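Local coordinates for putative cell adhesion protein (PDB 4H40) that probably serves as a fimbrillin-like pilus component involved in cell adhesion of the gut bacterium Bacteroides fragilis, at residues R15-A20 with V169-L174; T114-I119 with M152-I157. All blocks are in the same frame, centred on the assembly; numbering follows the deposited sequence.

Contact 1: R15-A20 with V169-L174; sequences RIDPVA and VQTLYL
Arg15 and Val169 lie side by side where two parallel strands pair, their side chains running alongside each other on the face they share with Asp17, Thr171, Val19 and Tyr173. CB of Arg15 rests on Val169 CG1. CG stands trans to the backbone N (chi1 -161°), CD carries the chain onward, and a bend at chi3 (74°) folds NE and CZ back over the valine. CZ then sits 3.4 Å from Val169 CG1, the methyl lying over the centre of one guanidinium face, and NH1 and NH2 meet the same carbon. Next along this face, the Asp17 and Thr171 side chains point the same way, OD2 of Asp17 and OG1 of Thr171 3.7 Å apart and not hydrogen-bonded. Farther along, the methyls Val19 CG2 and Thr171 CG2 touch at 3.6 Å. Val19 CG1 meets the Tyr173 ring obliquely at CD1, while Thr171 CG2 lies over one face of that ring, offset toward its rim.

Ile16, Pro18 and Leu172 occupy the buried face, where Ile16 CG2 packs against Leu172 CB at 3.8 Å. Five backbone bonds join residues 15-20 to 169-174: Gln170 N to Arg15 O, Asp17 N to Gln170 O (3.0 Å), Leu172 N to Asp17 O, Val19 N to Leu172 O (2.8 Å) and Leu174 N to Val19 O. Outside the two segments, the Gln170 amide bonds to the backbone of Thr156 and Thr158, and backbone bonds tie Arg15 to Asn168 and Ile16 to Leu108 of strand 108-110. Backbone bonding thus sets the parallel register and both faces carry methyl contacts, but the more exposed one mixes them with polar groups, a guanidinium plane meeting a valine methyl beside aspartate, threonine and tyrosine.

Contact 2: T114-I119 with M152-I157; sequences TYYFRI and MTAVTI
Met152, modelled as selenomethionine, lies between Arg118 and Tyr116. Its SE is 3.4 Å from Arg118 NE, at the guanidinium edge and in its plane, and 5.0 Å from the centroid of the Tyr116 ring, an oblique Met-aromatic contact. The turn at chi3 (62°) swings CE toward Tyr116 CD1, and Ala154 CB touches the same ring. On the face of Tyr115, Phe117, Thr153 and Val155, Phe117 CD1 meets Val155 CG1 at 3.8 Å, Phe117 CZ approaches Thr153 OG1, and Ile157 CD1 abuts Tyr115 CD2.

The backbones hold these groups in register. Tyr115 and Val155 form a hydrogen-bonded pair, Tyr115 N to Val155 O at 2.9 Å and Val155 N to Tyr115 O at 2.8 Å. At the non-hydrogen-bonded pair of Thr114 and Thr156, the two OG1 hydroxyls bond each other at 3.2 Å.

Farther out, Asp145 forms a salt bridge with Arg118 NH2 and accepts a bond from Met152 N, tying both residues to one carboxylate. Tyr115 OH binds Lys111 O, and strand 56-62 is another antiparallel neighbour of 113-121. Such antiparallel pairing belongs to the all-beta, fimbrillin-like fold of the transthyretin clan.

In the fold
Residues 114-157 of contact 2 fall, in sequence, between the two strands of contact 1, and the centres of the two contacts lie 11 Å apart. Strands 153-157 and 169-173 are consecutive, with residues 159-167 between them unmodelled. Gln170 NE2 probably bonds Thr156 O at 2.8 Å, a polar link between the two pairings. Phe117 carries part of the apolar link: its CE1 is 3.6 Å from Leu172 CD1 and its CE2 is 3.6 Å from Leu174 CD2, with Val155 on Leu172 and Ile157 on Ile16 beside it. The parallel and antiparallel strand pairs thus pack together through apolar side chains in the fimbrillin-like fold of this putative adhesion protein.

Contact 1: R15-A20 with V169-L174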
loop_
_atom_site.group_PDB
_atom_site.type_symbol
_atom_site.label_atom_id
_atom_site.label_comp_id
_atom_site.label_asym_id
_atom_site.label_seq_id
_atom_site.Cartn_x
_atom_site.Cartn_y
_atom_site.Cartn_z
ATOM N N ARG B 15 38.451 -38.476 6.447
ATOM C CA ARG B 15 38.289 -37.074 6.866
ATOM C C ARG B 15 37.402 -36.319 5.880
ATOM O O ARG B 15 37.620 -36.395 4.668
ATOM C CB ARG B 15 39.648 -36.373 7.013
ATOM C CG ARG B 15 39.580 -35.101 7.856
ATOM C CD ARG B 15 40.933 -34.431 8.020
ATOM N NE ARG B 15 41.378 -33.760 6.796
ATOM C CZ ARG B 15 42.561 -33.950 6.220
ATOM N NH1 ARG B 15 43.431 -34.812 6.737
ATOM N NH2 ARG B 15 42.873 -33.302 5.105
ATOM N N ILE B 16 36.428 -35.567 6.400
ATOM C CA ILE B 16 35.479 -34.830 5.571
ATOM C C ILE B 16 35.857 -33.339 5.497
ATOM O O ILE B 16 35.859 -32.616 6.506
ATOM C CB ILE B 16 34.009 -35.058 6.044
ATOM C CG1 ILE B 16 33.721 -36.554 6.355
ATOM C CG2 ILE B 16 32.994 -34.483 5.049
ATOM C CD1 ILE B 16 33.885 -37.610 5.161
ATOM N N ASP B 17 36.177 -32.904 4.269
ATOM C CA ASP B 17 36.540 -31.530 3.927
ATOM C C ASP B 17 35.343 -30.885 3.170
ATOM O O ASP B 17 35.200 -31.072 1.954
ATOM C CB ASP B 17 37.864 -31.496 3.112
ATOM C CG ASP B 17 38.217 -30.151 2.477
ATOM O OD1 ASP B 17 38.299 -29.135 3.223
ATOM O OD2 ASP B 17 38.413 -30.113 1.233
ATOM N N PRO B 18 34.431 -30.192 3.875
ATOM C CA PRO B 18 33.274 -29.619 3.184
ATOM C C PRO B 18 33.633 -28.332 2.448
ATOM O O PRO B 18 34.441 -27.530 2.928
ATOM C CB PRO B 18 32.259 -29.400 4.304
ATOM C CG PRO B 18 33.063 -29.235 5.511
ATOM C CD PRO B 18 34.388 -29.913 5.320
ATOM N N VAL B 19 33.048 -28.157 1.258
ATOM C CA VAL B 19 33.274 -26.993 0.406
ATOM C C VAL B 19 31.944 -26.247 0.274
ATOM O O VAL B 19 30.952 -26.823 -0.177
ATOM C CB VAL B 19 33.909 -27.417 -0.949
ATOM C CG1 VAL B 19 33.775 -26.334 -2.018
ATOM C CG2 VAL B 19 35.376 -27.790 -0.750
ATOM N N ALA B 20 31.937 -24.977 0.724
ATOM C CA ALA B 20 30.780 -24.075 0.713
ATOM C C ALA B 20 30.151 -23.941 -0.678
ATOM O O ALA B 20 30.872 -23.824 -1.677
ATOM C CB ALA B 20 31.187 -22.697 1.223
ATOM N N VAL B 169 41.073 -38.968 2.662
ATOM C CA VAL B 169 40.139 -37.827 2.830
ATOM C C VAL B 169 39.134 -37.736 1.662
ATOM O O VAL B 169 39.385 -38.267 0.573
ATOM C CB VAL B 169 40.839 -36.449 3.035
ATOM C CG1 VAL B 169 41.940 -36.524 4.085
ATOM C CG2 VAL B 169 41.373 -35.877 1.722
ATOM N N GLN B 170 38.014 -37.032 1.892
ATOM C CA GLN B 170 36.990 -36.824 0.870
ATOM C C GLN B 170 36.444 -35.413 0.934
ATOM O O GLN B 170 36.219 -34.880 2.020
ATOM C CB GLN B 170 35.850 -37.845 0.983
ATOM C CG GLN B 170 35.081 -38.030 -0.326
ATOM C CD GLN B 170 34.260 -39.281 -0.341
ATOM O OE1 GLN B 170 34.781 -40.399 -0.321
ATOM N NE2 GLN B 170 32.952 -39.119 -0.412
ATOM N N THR B 171 36.242 -34.810 -0.241
ATOM C CA THR B 171 35.698 -33.463 -0.361
ATOM C C THR B 171 34.182 -33.579 -0.491
ATOM O O THR B 171 33.673 -34.298 -1.359
ATOM C CB THR B 171 36.361 -32.690 -1.524
ATOM O OG1 THR B 171 37.790 -32.725 -1.372
ATOM C CG2 THR B 171 35.902 -31.255 -1.604
ATOM N N LEU B 172 33.469 -32.895 0.404
ATOM C CA LEU B 172 32.013 -32.847 0.442
ATOM C C LEU B 172 31.552 -31.527 -0.157
ATOM O O LEU B 172 31.686 -30.482 0.475
ATOM C CB LEU B 172 31.527 -33.007 1.896
ATOM C CG LEU B 172 30.022 -33.053 2.132
ATOM C CD1 LEU B 172 29.482 -34.420 1.886
ATOM C CD2 LEU B 172 29.708 -32.677 3.543
ATOM N N TYR B 173 31.055 -31.564 -1.393
ATOM C CA TYR B 173 30.578 -30.355 -2.065
ATOM C C TYR B 173 29.144 -30.047 -1.594
ATOM O O TYR B 173 28.209 -30.840 -1.817
ATOM C CB TYR B 173 30.684 -30.492 -3.598
ATOM C CG TYR B 173 32.114 -30.483 -4.095
ATOM C CD1 TYR B 173 32.800 -29.285 -4.285
ATOM C CD2 TYR B 173 32.784 -31.672 -4.373
ATOM C CE1 TYR B 173 34.122 -29.269 -4.732
ATOM C CE2 TYR B 173 34.107 -31.671 -4.826
ATOM C CZ TYR B 173 34.775 -30.464 -5.000
ATOM O OH TYR B 173 36.085 -30.435 -5.446
ATOM N N LEU B 174 28.998 -28.909 -0.891
ATOM C CA LEU B 174 27.728 -28.498 -0.325
ATOM C C LEU B 174 26.876 -27.808 -1.346
ATOM O O LEU B 174 27.387 -26.964 -2.086
ATOM C CB LEU B 174 27.905 -27.573 0.890
ATOM C CG LEU B 174 28.670 -28.084 2.102
ATOM C CD1 LEU B 174 28.406 -27.208 3.263
ATOM C CD2 LEU B 174 28.277 -29.482 2.467
#

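Contact 2: T114-I119 with M152-I157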
loop_
_atom_site.group_PDB
_atom_site.type_symbol
_atom_site.label_atom_id
_atom_site.label_comp_id
_atom_site.label_asym_id
_atom_site.label_seq_id
_atom_site.Cartn_x
_atom_site.Cartn_y
_atom_site.Cartn_z
ATOM N N THR B 114 26.799 -44.590 2.237
ATOM C CA THR B 114 25.968 -43.557 1.628
ATOM C C THR B 114 25.183 -42.892 2.734
ATOM O O THR B 114 24.537 -43.562 3.545
ATOM C CB THR B 114 25.087 -44.118 0.499
ATOM O OG1 THR B 114 25.911 -44.854 -0.414
ATOM C CG2 THR B 114 24.337 -43.021 -0.262
ATOM N N TYR B 115 25.265 -41.560 2.756
ATOM C CA TYR B 115 24.649 -40.678 3.740
ATOM C C TYR B 115 23.900 -39.512 3.094
ATOM O O TYR B 115 24.323 -38.996 2.061
ATOM C CB TYR B 115 25.735 -40.088 4.671
ATOM C CG TYR B 115 26.603 -41.110 5.363
ATOM C CD1 TYR B 115 26.236 -41.645 6.596
ATOM C CD2 TYR B 115 27.804 -41.530 4.799
ATOM C CE1 TYR B 115 27.035 -42.593 7.239
ATOM C CE2 TYR B 115 28.608 -42.480 5.429
ATOM C CZ TYR B 115 28.226 -43.003 6.654
ATOM O OH TYR B 115 29.027 -43.930 7.281
ATOM N N TYR B 116 22.819 -39.066 3.740
ATOM C CA TYR B 116 22.069 -37.876 3.351
ATOM C C TYR B 116 22.555 -36.758 4.223
ATOM O O TYR B 116 22.914 -37.012 5.371
ATOM C CB TYR B 116 20.558 -38.078 3.534
ATOM C CG TYR B 116 19.922 -38.932 2.462
ATOM C CD1 TYR B 116 19.578 -38.389 1.225
ATOM C CD2 TYR B 116 19.615 -40.268 2.697
ATOM C CE1 TYR B 116 18.974 -39.165 0.238
ATOM C CE2 TYR B 116 19.000 -41.051 1.724
ATOM C CZ TYR B 116 18.684 -40.496 0.492
ATOM O OH TYR B 116 18.080 -41.257 -0.481
ATOM N N PHE B 117 22.602 -35.533 3.716
ATOM C CA PHE B 117 23.043 -34.445 4.573
ATOM C C PHE B 117 22.246 -33.178 4.304
ATOM O O PHE B 117 21.852 -32.889 3.171
ATOM C CB PHE B 117 24.579 -34.199 4.507
ATOM C CG PHE B 117 25.140 -33.763 3.174
ATOM C CD1 PHE B 117 25.508 -34.699 2.218
ATOM C CD2 PHE B 117 25.319 -32.413 2.881
ATOM C CE1 PHE B 117 25.999 -34.292 0.966
ATOM C CE2 PHE B 117 25.820 -32.004 1.631
ATOM C CZ PHE B 117 26.162 -32.949 0.684
ATOM N N ARG B 118 21.974 -32.451 5.389
ATOM C CA ARG B 118 21.265 -31.176 5.389
ATOM C C ARG B 118 22.150 -30.129 6.044
ATOM O O ARG B 118 23.065 -30.473 6.805
ATOM C CB ARG B 118 19.905 -31.273 6.101
ATOM C CG ARG B 118 18.981 -32.311 5.511
ATOM C CD ARG B 118 17.540 -31.999 5.803
ATOM N NE ARG B 118 16.733 -32.340 4.638
ATOM C CZ ARG B 118 15.856 -31.533 4.058
ATOM N NH1 ARG B 118 15.602 -30.339 4.566
ATOM N NH2 ARG B 118 15.205 -31.925 2.982
ATOM N N ILE B 119 21.906 -28.855 5.711
ATOM C CA ILE B 119 22.666 -27.716 6.229
ATOM C C ILE B 119 21.720 -26.735 6.858
ATOM O O ILE B 119 20.602 -26.549 6.374
ATOM C CB ILE B 119 23.537 -26.990 5.138
ATOM C CG1 ILE B 119 24.108 -27.910 4.029
ATOM C CG2 ILE B 119 24.585 -26.037 5.749
ATOM C CD1 ILE B 119 25.123 -28.880 4.453
HETATM N N MSE B 152 18.139 -31.501 -0.739
HETATM C CA MSE B 152 19.028 -32.397 -0.010
HETATM C C MSE B 152 19.695 -33.389 -0.955
HETATM O O MSE B 152 19.053 -33.922 -1.862
HETATM C CB MSE B 152 18.237 -33.134 1.082
HETATM C CG MSE B 152 19.033 -34.204 1.806
HETATM SE SE MSE B 152 18.014 -35.141 3.160
HETATM C CE MSE B 152 16.651 -35.937 2.034
ATOM N N THR B 153 20.992 -33.632 -0.729
ATOM C CA THR B 153 21.778 -34.557 -1.534
ATOM C C THR B 153 22.349 -35.669 -0.682
ATOM O O THR B 153 22.424 -35.578 0.547
ATOM C CB THR B 153 22.893 -33.818 -2.296
ATOM O OG1 THR B 153 23.584 -32.925 -1.415
ATOM C CG2 THR B 153 22.362 -33.060 -3.490
ATOM N N ALA B 154 22.714 -36.748 -1.359
ATOM C CA ALA B 154 23.366 -37.898 -0.765
ATOM C C ALA B 154 24.832 -37.889 -1.175
ATOM O O ALA B 154 25.192 -37.332 -2.225
ATOM C CB ALA B 154 22.681 -39.180 -1.202
ATOM N N VAL B 155 25.682 -38.459 -0.320
ATOM C CA VAL B 155 27.124 -38.584 -0.549
ATOM C C VAL B 155 27.538 -40.017 -0.268
ATOM O O VAL B 155 27.055 -40.618 0.692
ATOM C CB VAL B 155 27.963 -37.552 0.271
ATOM C CG1 VAL B 155 27.749 -37.690 1.788
ATOM C CG2 VAL B 155 29.450 -37.618 -0.096
ATOM N N THR B 156 28.405 -40.563 -1.119
ATOM C CA THR B 156 28.958 -41.900 -0.919
ATOM C C THR B 156 30.423 -41.723 -0.539
ATOM O O THR B 156 31.184 -41.105 -1.282
ATOM C CB THR B 156 28.741 -42.792 -2.145
ATOM O OG1 THR B 156 27.345 -42.851 -2.427
ATOM C CG2 THR B 156 29.277 -44.202 -1.937
ATOM N N ILE B 157 30.798 -42.227 0.634
ATOM C CA ILE B 157 32.164 -42.150 1.138
ATOM C C ILE B 157 32.848 -43.493 0.848
ATOM O O ILE B 157 32.304 -44.552 1.175
ATOM C CB ILE B 157 32.194 -41.740 2.638
ATOM C CG1 ILE B 157 31.451 -40.398 2.836
ATOM C CG2 ILE B 157 33.635 -41.640 3.150
ATOM C CD1 ILE B 157 31.088 -40.043 4.248
#